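Side-chain contacts in periplasmic binding protein component of an ABC type zinc uptake transporter (Synechocystis sp., PDB 1PQ4), which probably binds zinc ions in the periplasm and delivers them to an ABC transporter for uptake into the cell: residues D35-E40 with A130-W135; Y55-L60 with P65-L70; T87-E92 with S199-A204. One frame throughout, in Å; residues are numbered along the deposited sequence.

Contact 1: residues D35-E40 with A130-W135; sequences DPHTYE and ADPHIW. With ZN (zinc ion), chain C.
His-37 and His-133 meet through a zinc ion, each offering NE2 to it, at 1.9 Å from His-37 NE2 and 2.1 Å from His-133 NE2. They form part of the metal site in the cleft of a two-lobed solute-binding protein of family 9, where loops rather than regular helices or strands bring the ligands. His-197 supplies a third imidazole, and a water, with its O 2.3 Å from the zinc, completes the four ligands. The two nitrogens, His-37 NE2 and His-133 NE2, stand only 3.2 Å apart, yet no hydrogen bond joins them, since both are committed to the metal. The imidazoles approach edge to edge, their planes inclined at 61°. In both residues CG is anti to the carbonyl carbon (chi1 -54° in His-37), a turn that swings the ring out to the metal. The prolines just before them add apolar cover: Pro-36 CG lies over one face of the His-37 ring, toward its rim, and Pro-132 CG does the same for His-133 while also approaching the edge of the His-37 ring.

Second-shell carboxylates then set the ligands. Asp-35 OD1 accepts from the backbone N of His-37 in an Asx turn, met from above the carboxylate plane. In Asp-131 a single oxygen fixes both ring and backbone of its histidine, from donors tilted somewhat out of the carboxylate plane. Asp-131 OD1 takes His-133 N on the anti side at 2.9 Å, and His-133 ND1 lies 2.6 Å from Asp-131 OD1 on the syn side.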
loop_
_atom_site.group_PDB
_atom_site.type_symbol
_atom_site.label_atom_id
_atom_site.label_comp_id
_atom_site.label_asym_id
_atom_site.label_seq_id
_atom_site.Cartn_x
_atom_site.Cartn_y
_atom_site.Cartn_z
ATOM N N ASP A 35 10.165 1.756 -6.682
ATOM C CA ASP A 35 9.336 0.563 -6.818
ATOM C C ASP A 35 9.821 -0.339 -5.667
ATOM O O ASP A 35 10.963 -0.811 -5.675
ATOM C CB ASP A 35 9.576 -0.091 -8.186
ATOM C CG ASP A 35 9.113 -1.557 -8.244
ATOM O OD1 ASP A 35 8.326 -2.008 -7.368
ATOM O OD2 ASP A 35 9.531 -2.265 -9.181
ATOM N N PRO A 36 8.943 -0.610 -4.664
ATOM C CA PRO A 36 9.313 -1.442 -3.520
ATOM C C PRO A 36 9.623 -2.880 -3.891
ATOM O O PRO A 36 10.405 -3.544 -3.225
ATOM C CB PRO A 36 8.085 -1.337 -2.593
ATOM C CG PRO A 36 6.955 -1.207 -3.553
ATOM C CD PRO A 36 7.496 -0.289 -4.635
ATOM N N HIS A 37 9.005 -3.359 -4.960
ATOM C CA HIS A 37 9.236 -4.722 -5.395
ATOM C C HIS A 37 10.645 -5.044 -5.925
ATOM O O HIS A 37 11.008 -6.203 -6.023
ATOM C CB HIS A 37 8.210 -5.087 -6.455
ATOM C CG HIS A 37 6.795 -4.852 -6.018
ATOM N ND1 HIS A 37 6.129 -5.698 -5.161
ATOM C CD2 HIS A 37 5.922 -3.861 -6.326
ATOM C CE1 HIS A 37 4.902 -5.242 -4.959
ATOM N NE2 HIS A 37 4.751 -4.128 -5.657
ATOM N N THR A 38 11.409 -4.041 -6.305
ATOM C CA THR A 38 12.747 -4.290 -6.806
ATOM C C THR A 38 13.760 -3.511 -5.973
ATOM O O THR A 38 14.927 -3.426 -6.332
ATOM C CB THR A 38 12.899 -3.860 -8.288
ATOM O OG1 THR A 38 12.638 -2.458 -8.418
ATOM C CG2 THR A 38 11.956 -4.641 -9.172
ATOM N N TYR A 39 13.320 -2.939 -4.854
ATOM C CA TYR A 39 14.232 -2.180 -4.011
ATOM C C TYR A 39 15.255 -3.061 -3.293
ATOM O O TYR A 39 14.951 -4.168 -2.844
ATOM C CB TYR A 39 13.469 -1.422 -2.930
ATOM C CG TYR A 39 14.343 -0.466 -2.160
ATOM C CD1 TYR A 39 14.854 0.669 -2.777
ATOM C CD2 TYR A 39 14.678 -0.706 -0.837
ATOM C CE1 TYR A 39 15.680 1.548 -2.091
ATOM C CE2 TYR A 39 15.510 0.166 -0.139
ATOM C CZ TYR A 39 16.000 1.288 -0.776
ATOM O OH TYR A 39 16.807 2.164 -0.103
ATOM N N GLU A 40 16.476 -2.567 -3.183
ATOM C CA GLU A 40 17.472 -3.305 -2.429
ATOM C C GLU A 40 18.012 -2.312 -1.401
ATOM O O GLU A 40 18.452 -1.215 -1.749
ATOM C CB GLU A 40 18.591 -3.855 -3.316
ATOM C CG GLU A 40 19.238 -5.061 -2.622
ATOM C CD GLU A 40 20.223 -5.830 -3.483
ATOM O OE1 GLU A 40 21.231 -5.224 -3.934
ATOM O OE2 GLU A 40 19.987 -7.048 -3.698
ATOM N N ALA A 130 0.860 -14.654 -2.895
ATOM C CA ALA A 130 -0.068 -13.747 -2.265
ATOM C C ALA A 130 0.143 -12.318 -2.762
ATOM O O ALA A 130 1.253 -11.909 -3.070
ATOM C CB ALA A 130 0.138 -13.784 -0.776
ATOM N N ASP A 131 -0.944 -11.566 -2.843
ATOM C CA ASP A 131 -0.869 -10.156 -3.260
ATOM C C ASP A 131 -0.535 -9.458 -1.959
ATOM O O ASP A 131 -1.290 -9.522 -0.999
ATOM C CB ASP A 131 -2.231 -9.686 -3.748
ATOM C CG ASP A 131 -2.190 -8.262 -4.287
ATOM O OD1 ASP A 131 -1.419 -7.422 -3.760
ATOM O OD2 ASP A 131 -2.946 -8.003 -5.228
ATOM N N PRO A 132 0.583 -8.744 -1.920
ATOM C CA PRO A 132 0.953 -8.079 -0.675
ATOM C C PRO A 132 0.404 -6.662 -0.411
ATOM O O PRO A 132 0.684 -6.096 0.627
ATOM C CB PRO A 132 2.484 -8.047 -0.776
ATOM C CG PRO A 132 2.675 -7.686 -2.223
ATOM C CD PRO A 132 1.602 -8.520 -2.966
ATOM N N HIS A 133 -0.417 -6.144 -1.314
ATOM C CA HIS A 133 -0.831 -4.749 -1.188
ATOM C C HIS A 133 -1.936 -4.506 -0.183
ATOM O O HIS A 133 -2.929 -3.798 -0.451
ATOM C CB HIS A 133 -1.198 -4.251 -2.587
ATOM C CG HIS A 133 -0.079 -4.357 -3.586
ATOM N ND1 HIS A 133 0.081 -5.454 -4.420
ATOM C CD2 HIS A 133 0.920 -3.498 -3.902
ATOM C CE1 HIS A 133 1.118 -5.258 -5.207
ATOM N NE2 HIS A 133 1.643 -4.081 -4.918
ATOM N N ILE A 134 -1.774 -5.110 0.989
ATOM C CA ILE A 134 -2.832 -5.019 1.994
ATOM C C ILE A 134 -2.910 -3.655 2.705
ATOM O O ILE A 134 -3.875 -3.391 3.430
ATOM C CB ILE A 134 -2.651 -6.133 3.071
ATOM C CG1 ILE A 134 -1.254 -5.973 3.743
ATOM C CG2 ILE A 134 -2.808 -7.520 2.371
ATOM C CD1 ILE A 134 -0.817 -4.660 4.350
ATOM N N TRP A 135 -1.933 -2.784 2.466
ATOM C CA TRP A 135 -1.945 -1.512 3.193
ATOM C C TRP A 135 -2.871 -0.474 2.589
ATOM O O TRP A 135 -2.980 0.646 3.118
ATOM C CB TRP A 135 -0.510 -0.938 3.314
ATOM C CG TRP A 135 0.061 -0.487 1.961
ATOM C CD1 TRP A 135 -0.074 0.739 1.358
ATOM C CD2 TRP A 135 0.871 -1.279 1.096
ATOM N NE1 TRP A 135 0.625 0.757 0.160
ATOM C CE2 TRP A 135 1.216 -0.470 -0.022
ATOM C CE3 TRP A 135 1.353 -2.603 1.166
ATOM C CZ2 TRP A 135 2.027 -0.940 -1.066
ATOM C CZ3 TRP A 135 2.158 -3.074 0.132
ATOM C CH2 TRP A 135 2.492 -2.242 -0.968
HETATM ZN ZN ZN C . 3.211 -2.959 -5.781
HETATM O O HOH W 1 3.285 -0.942 -4.722
#

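Contact 2: residues Y55-L60 with P65-L70; sequences YVLIGL and PWLEKL
Leu-70 sets its CD1 methyl over one face of the Tyr-55 ring, 3.8 Å from the ring centroid and 16° off the normal, which makes this a CH-pi contact. The methyl sits a little toward the hydroxyl end, so that its nearest ring atom is Tyr-55 CZ, 3.7 Å from Leu-70 CD1. The second branch helps at the rim, with Leu-70 CD2 lying 3.9 Å from Tyr-55 CE1. One torsion prepares the meeting: Tyr-55 carries its CG anti to the backbone N (chi1 -176°), which sends the ring from the strand toward the helix, where the Leu-70 side chain comes in roughly perpendicular to that of the tyrosine. Farther out, Tyr-55 OH comes up obliquely to the six-membered ring of Trp-66, 4.0 Å from its CZ3. The polar ends of both aromatics are met by other residues, the hydroxyl by Ser-8 OG and Trp-66 NE1 by the backbone carbonyl of Tyr-39.

These residues belong to a beta-alpha-beta unit, in which strand 54-57 passes through helix 67-73 to its parallel neighbour 78-81. Their packing lays the first turn of that helix against the sheet, a turn held by the bond from Leu-70 N to Trp-66 O.

The other end of the contact is looser. Leu-57, two residues along the strand from Tyr-55, reaches Leu-67 by methyl groups alone, Leu-57 CD2 standing 4.5 Å from Leu-67 CD2. Both leucines are partly exposed, whereas Tyr-55 and Leu-70 are buried, and between this pair there is neither a ring face nor a polar group.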
loop_
_atom_site.group_PDB
_atom_site.type_symbol
_atom_site.label_atom_id
_atom_site.label_comp_id
_atom_site.label_asym_id
_atom_site.label_seq_id
_atom_site.Cartn_x
_atom_site.Cartn_y
_atom_site.Cartn_z
ATOM N N TYR A 55 11.128 -4.025 13.783
ATOM C CA TYR A 55 10.983 -3.780 12.359
ATOM C C TYR A 55 9.575 -4.242 12.032
ATOM O O TYR A 55 9.172 -5.371 12.378
ATOM C CB TYR A 55 12.020 -4.588 11.568
ATOM C CG TYR A 55 11.969 -4.284 10.102
ATOM C CD1 TYR A 55 12.988 -3.531 9.475
ATOM C CD2 TYR A 55 10.877 -4.688 9.337
ATOM C CE1 TYR A 55 12.915 -3.204 8.131
ATOM C CE2 TYR A 55 10.788 -4.355 7.991
ATOM C CZ TYR A 55 11.822 -3.614 7.394
ATOM O OH TYR A 55 11.763 -3.358 6.052
ATOM N N VAL A 56 8.798 -3.373 11.392
ATOM C CA VAL A 56 7.430 -3.768 11.056
ATOM C C VAL A 56 7.286 -4.193 9.597
ATOM O O VAL A 56 7.439 -3.389 8.679
ATOM C CB VAL A 56 6.433 -2.636 11.388
ATOM C CG1 VAL A 56 4.977 -3.044 10.925
ATOM C CG2 VAL A 56 6.436 -2.423 12.900
ATOM N N LEU A 57 7.023 -5.485 9.403
ATOM C CA LEU A 57 6.865 -6.070 8.092
ATOM C C LEU A 57 5.465 -5.911 7.530
ATOM O O LEU A 57 4.458 -6.004 8.265
ATOM C CB LEU A 57 7.097 -7.581 8.168
ATOM C CG LEU A 57 8.436 -8.056 8.749
ATOM C CD1 LEU A 57 8.305 -9.525 9.229
ATOM C CD2 LEU A 57 9.507 -7.888 7.701
ATOM N N ILE A 58 5.393 -5.701 6.225
ATOM C CA ILE A 58 4.083 -5.719 5.590
ATOM C C ILE A 58 3.705 -7.227 5.633
ATOM O O ILE A 58 2.552 -7.609 5.854
ATOM C CB ILE A 58 4.200 -5.267 4.115
ATOM C CG1 ILE A 58 4.354 -3.726 4.047
ATOM C CG2 ILE A 58 3.023 -5.784 3.309
ATOM C CD1 ILE A 58 5.698 -3.232 4.434
ATOM N N GLY A 59 4.694 -8.093 5.409
ATOM C CA GLY A 59 4.411 -9.524 5.429
ATOM C C GLY A 59 4.011 -10.048 4.061
ATOM O O GLY A 59 4.205 -9.380 3.046
ATOM N N LEU A 60 3.429 -11.235 4.045
ATOM C CA LEU A 60 2.989 -11.892 2.818
ATOM C C LEU A 60 4.072 -11.977 1.778
ATOM O O LEU A 60 3.802 -11.932 0.584
ATOM C CB LEU A 60 1.729 -11.189 2.238
ATOM C CG LEU A 60 0.510 -11.283 3.169
ATOM C CD1 LEU A 60 -0.657 -10.438 2.643
ATOM C CD2 LEU A 60 0.067 -12.783 3.278
ATOM N N PRO A 65 12.876 -10.702 -0.219
ATOM C CA PRO A 65 14.190 -10.369 -0.787
ATOM C C PRO A 65 15.239 -9.780 0.182
ATOM O O PRO A 65 16.432 -9.924 -0.032
ATOM C CB PRO A 65 13.851 -9.354 -1.873
ATOM C CG PRO A 65 12.413 -9.623 -2.180
ATOM C CD PRO A 65 11.818 -9.916 -0.867
ATOM N N TRP A 66 14.790 -9.105 1.225
ATOM C CA TRP A 66 15.703 -8.451 2.150
ATOM C C TRP A 66 15.711 -9.115 3.489
ATOM O O TRP A 66 16.496 -8.713 4.359
ATOM C CB TRP A 66 15.264 -7.003 2.443
ATOM C CG TRP A 66 14.606 -6.304 1.342
ATOM C CD1 TRP A 66 15.004 -6.278 0.030
ATOM C CD2 TRP A 66 13.418 -5.506 1.423
ATOM N NE1 TRP A 66 14.127 -5.513 -0.708
ATOM C CE2 TRP A 66 13.149 -5.026 0.120
ATOM C CE3 TRP A 66 12.557 -5.143 2.472
ATOM C CZ2 TRP A 66 12.051 -4.198 -0.167
ATOM C CZ3 TRP A 66 11.468 -4.318 2.188
ATOM C CH2 TRP A 66 11.228 -3.854 0.876
ATOM N N LEU A 67 14.829 -10.091 3.688
ATOM C CA LEU A 67 14.709 -10.683 5.012
ATOM C C LEU A 67 16.015 -11.141 5.678
ATOM O O LEU A 67 16.283 -10.775 6.836
ATOM C CB LEU A 67 13.680 -11.827 5.000
ATOM C CG LEU A 67 12.409 -11.648 5.856
ATOM C CD1 LEU A 67 11.832 -13.018 6.130
ATOM C CD2 LEU A 67 12.707 -10.979 7.184
ATOM N N GLU A 68 16.832 -11.912 4.957
ATOM C CA GLU A 68 18.084 -12.408 5.526
ATOM C C GLU A 68 19.003 -11.264 5.896
ATOM O O GLU A 68 19.670 -11.307 6.938
ATOM C CB GLU A 68 18.804 -13.331 4.537
ATOM C CG GLU A 68 18.063 -14.636 4.307
ATOM C CD GLU A 68 17.720 -15.326 5.612
ATOM O OE1 GLU A 68 18.650 -15.612 6.402
ATOM O OE2 GLU A 68 16.520 -15.581 5.854
ATOM N N LYS A 69 19.014 -10.230 5.061
ATOM C CA LYS A 69 19.886 -9.075 5.321
ATOM C C LYS A 69 19.433 -8.288 6.536
ATOM O O LYS A 69 20.252 -7.811 7.308
ATOM C CB LYS A 69 19.944 -8.163 4.095
ATOM C CG LYS A 69 20.542 -8.853 2.866
ATOM C CD LYS A 69 20.669 -7.910 1.671
ATOM C CE LYS A 69 21.323 -8.632 0.496
ATOM N NZ LYS A 69 21.537 -7.708 -0.642
ATOM N N LEU A 70 18.125 -8.127 6.708
ATOM C CA LEU A 70 17.651 -7.416 7.904
ATOM C C LEU A 70 18.067 -8.155 9.171
ATOM O O LEU A 70 18.549 -7.533 10.125
ATOM C CB LEU A 70 16.113 -7.332 7.926
ATOM C CG LEU A 70 15.480 -6.610 6.758
ATOM C CD1 LEU A 70 13.933 -6.652 6.931
ATOM C CD2 LEU A 70 16.029 -5.141 6.745
#

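Contact 3: residues T87-E92 with S199-A204; sequences TPLEME and SWAYFA
Leu-89 and Tyr-202 share a first torsion that puts CG anti to the carbonyl carbon (chi1 -78° and -68°), and the two side chains run antiparallel alongside one another. Leucine thereby runs back along the tyrosine ring toward the helix, while the ring reaches out to the leucine backbone. Leu-89 CD1 lies over one face, 3.9 Å from the centroid of the Tyr-202 ring in a CH-pi contact, and Leu-89 CG touches Tyr-202 CE1 at 3.7 Å. The same methyl also touches the helix itself, with Leu-89 CD1 3.7 Å from Ala-201 CB.

Ala-201 and Tyr-202 open helix 201-206, right after Trp-200 at the N-cap position, within a beta-alpha-beta unit between the parallel strands 192-195 and 210-213. The partner is the long connection after strand 78-81, so the contact ties that connection to a helix packed on a different sheet.

The phenol oxygen is gripped twice. Leu-89 N donates to Tyr-202 OH over 2.8 Å in a nearly straight bond (169° at the hydrogen), and the hydroxyl also bonds to the backbone carbonyl of Asp-131, to which it must give its own proton. Pro-88 comes up to the rim of the phenol, nearly level with it, its CA 3.3 Å from Tyr-202 OH. A phenylalanine in place of Tyr-202 would probably leave the Leu-89 N-H and the Asp-131 carbonyl without their shared mate. Beyond Leu-89 order fades: Met-91 and Glu-92 are poorly ordered, close to the unmodelled residues 94-127.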
loop_
_atom_site.group_PDB
_atom_site.type_symbol
_atom_site.label_atom_id
_atom_site.label_comp_id
_atom_site.label_asym_id
_atom_site.label_seq_id
_atom_site.Cartn_x
_atom_site.Cartn_y
_atom_site.Cartn_z
ATOM N N THR A 87 -6.318 -13.189 5.297
ATOM C CA THR A 87 -6.403 -14.113 4.162
ATOM C C THR A 87 -6.082 -13.269 2.910
ATOM O O THR A 87 -6.820 -12.336 2.584
ATOM C CB THR A 87 -7.827 -14.713 4.012
ATOM O OG1 THR A 87 -8.180 -15.457 5.202
ATOM C CG2 THR A 87 -7.867 -15.614 2.814
ATOM N N PRO A 88 -5.020 -13.611 2.181
ATOM C CA PRO A 88 -4.665 -12.828 0.999
ATOM C C PRO A 88 -5.366 -13.205 -0.277
ATOM O O PRO A 88 -5.987 -14.257 -0.382
ATOM C CB PRO A 88 -3.188 -13.095 0.846
ATOM C CG PRO A 88 -3.148 -14.628 1.185
ATOM C CD PRO A 88 -4.077 -14.745 2.376
ATOM N N LEU A 89 -5.229 -12.312 -1.255
ATOM C CA LEU A 89 -5.730 -12.557 -2.583
ATOM C C LEU A 89 -4.470 -13.093 -3.251
ATOM O O LEU A 89 -3.367 -12.823 -2.801
ATOM C CB LEU A 89 -6.091 -11.246 -3.291
ATOM C CG LEU A 89 -7.389 -10.586 -2.904
ATOM C CD1 LEU A 89 -7.387 -9.168 -3.509
ATOM C CD2 LEU A 89 -8.556 -11.451 -3.401
ATOM N N GLU A 90 -4.618 -13.824 -4.341
ATOM C CA GLU A 90 -3.438 -14.310 -5.026
ATOM C C GLU A 90 -3.196 -13.502 -6.299
ATOM O O GLU A 90 -4.135 -12.970 -6.895
ATOM C CB GLU A 90 -3.613 -15.784 -5.346
ATOM C CG GLU A 90 -4.250 -16.543 -4.184
ATOM C CD GLU A 90 -3.692 -17.933 -4.004
ATOM O OE1 GLU A 90 -3.613 -18.670 -5.014
ATOM O OE2 GLU A 90 -3.339 -18.286 -2.849
ATOM N N MET A 91 -1.931 -13.350 -6.676
ATOM C CA MET A 91 -1.589 -12.666 -7.911
ATOM C C MET A 91 -1.255 -13.812 -8.855
ATOM O O MET A 91 -0.127 -14.321 -8.859
ATOM C CB MET A 91 -0.369 -11.767 -7.749
ATOM C CG MET A 91 -0.628 -10.504 -6.977
ATOM S SD MET A 91 0.759 -9.339 -7.077
ATOM C CE MET A 91 2.039 -10.218 -6.090
ATOM N N GLU A 92 -2.265 -14.239 -9.615
ATOM C CA GLU A 92 -2.142 -15.330 -10.586
ATOM C C GLU A 92 -1.894 -16.685 -9.932
ATOM O O GLU A 92 -1.274 -17.557 -10.539
ATOM C CB GLU A 92 -1.020 -15.021 -11.596
ATOM N N SER A 199 -1.606 -2.322 -7.722
ATOM C CA SER A 199 -1.444 -2.358 -6.285
ATOM C C SER A 199 -2.784 -2.166 -5.595
ATOM O O SER A 199 -2.839 -2.050 -4.366
ATOM C CB SER A 199 -0.488 -1.250 -5.870
ATOM O OG SER A 199 -0.834 -0.077 -6.515
ATOM N N TRP A 200 -3.873 -2.142 -6.362
ATOM C CA TRP A 200 -5.163 -1.807 -5.754
ATOM C C TRP A 200 -6.189 -2.941 -5.662
ATOM O O TRP A 200 -7.390 -2.667 -5.547
ATOM C CB TRP A 200 -5.806 -0.612 -6.523
ATOM C CG TRP A 200 -4.866 0.561 -6.703
ATOM C CD1 TRP A 200 -4.004 0.788 -7.753
ATOM C CD2 TRP A 200 -4.616 1.590 -5.748
ATOM N NE1 TRP A 200 -3.224 1.898 -7.496
ATOM C CE2 TRP A 200 -3.579 2.406 -6.267
ATOM C CE3 TRP A 200 -5.167 1.904 -4.496
ATOM C CZ2 TRP A 200 -3.081 3.506 -5.573
ATOM C CZ3 TRP A 200 -4.673 3.007 -3.804
ATOM C CH2 TRP A 200 -3.631 3.795 -4.347
ATOM N N ALA A 201 -5.745 -4.203 -5.693
ATOM C CA ALA A 201 -6.732 -5.299 -5.662
ATOM C C ALA A 201 -7.553 -5.333 -4.352
ATOM O O ALA A 201 -8.734 -5.613 -4.365
ATOM C CB ALA A 201 -6.004 -6.661 -5.872
ATOM N N TYR A 202 -6.930 -5.065 -3.206
ATOM C CA TYR A 202 -7.693 -5.118 -1.957
ATOM C C TYR A 202 -8.645 -3.940 -1.870
ATOM O O TYR A 202 -9.800 -4.062 -1.482
ATOM C CB TYR A 202 -6.725 -5.127 -0.767
ATOM C CG TYR A 202 -5.944 -6.442 -0.744
ATOM C CD1 TYR A 202 -6.517 -7.608 -0.155
ATOM C CD2 TYR A 202 -4.667 -6.522 -1.278
ATOM C CE1 TYR A 202 -5.830 -8.801 -0.099
ATOM C CE2 TYR A 202 -3.927 -7.740 -1.213
ATOM C CZ TYR A 202 -4.531 -8.874 -0.612
ATOM O OH TYR A 202 -3.791 -10.044 -0.450
ATOM N N PHE A 203 -8.128 -2.778 -2.254
ATOM C CA PHE A 203 -8.934 -1.548 -2.245
ATOM C C PHE A 203 -10.121 -1.798 -3.155
ATOM O O PHE A 203 -11.276 -1.521 -2.822
ATOM C CB PHE A 203 -8.032 -0.380 -2.772
ATOM C CG PHE A 203 -8.770 0.905 -2.977
ATOM C CD1 PHE A 203 -8.950 1.783 -1.927
ATOM C CD2 PHE A 203 -9.271 1.234 -4.236
ATOM C CE1 PHE A 203 -9.641 3.009 -2.123
ATOM C CE2 PHE A 203 -9.949 2.442 -4.441
ATOM C CZ PHE A 203 -10.132 3.320 -3.380
ATOM N N ALA A 204 -9.855 -2.390 -4.303
ATOM C CA ALA A 204 -10.927 -2.630 -5.264
ATOM C C ALA A 204 -11.986 -3.635 -4.723
ATOM O O ALA A 204 -13.214 -3.464 -4.926
ATOM C CB ALA A 204 -10.323 -3.167 -6.563
#

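How the contacts relate
Contacts 1 and 2 are buried, whereas contact 3 is only partly so and runs out into a poorly ordered loop. Their chemistry follows their place: metal coordination backed by carboxylates at the cleft, an apolar strand-helix interface inside one beta-alpha-beta unit in contact 2, and a mixed phenol-backbone bond with methyl packing in contact 3. Contacts 1 and 3 share an element, since 87-92 and 130-135 both belong to the connection between strand 78-81 and helix 138-155; there the backbone of Asp-131, whose carboxylate holds His-133, bonds to Tyr-202 OH and Leu-89 O. Tyr-39 and Trp-66 join contact 1 to contact 2. Contacts 2 and 3 barely meet, through Leu-60 and Pro-88.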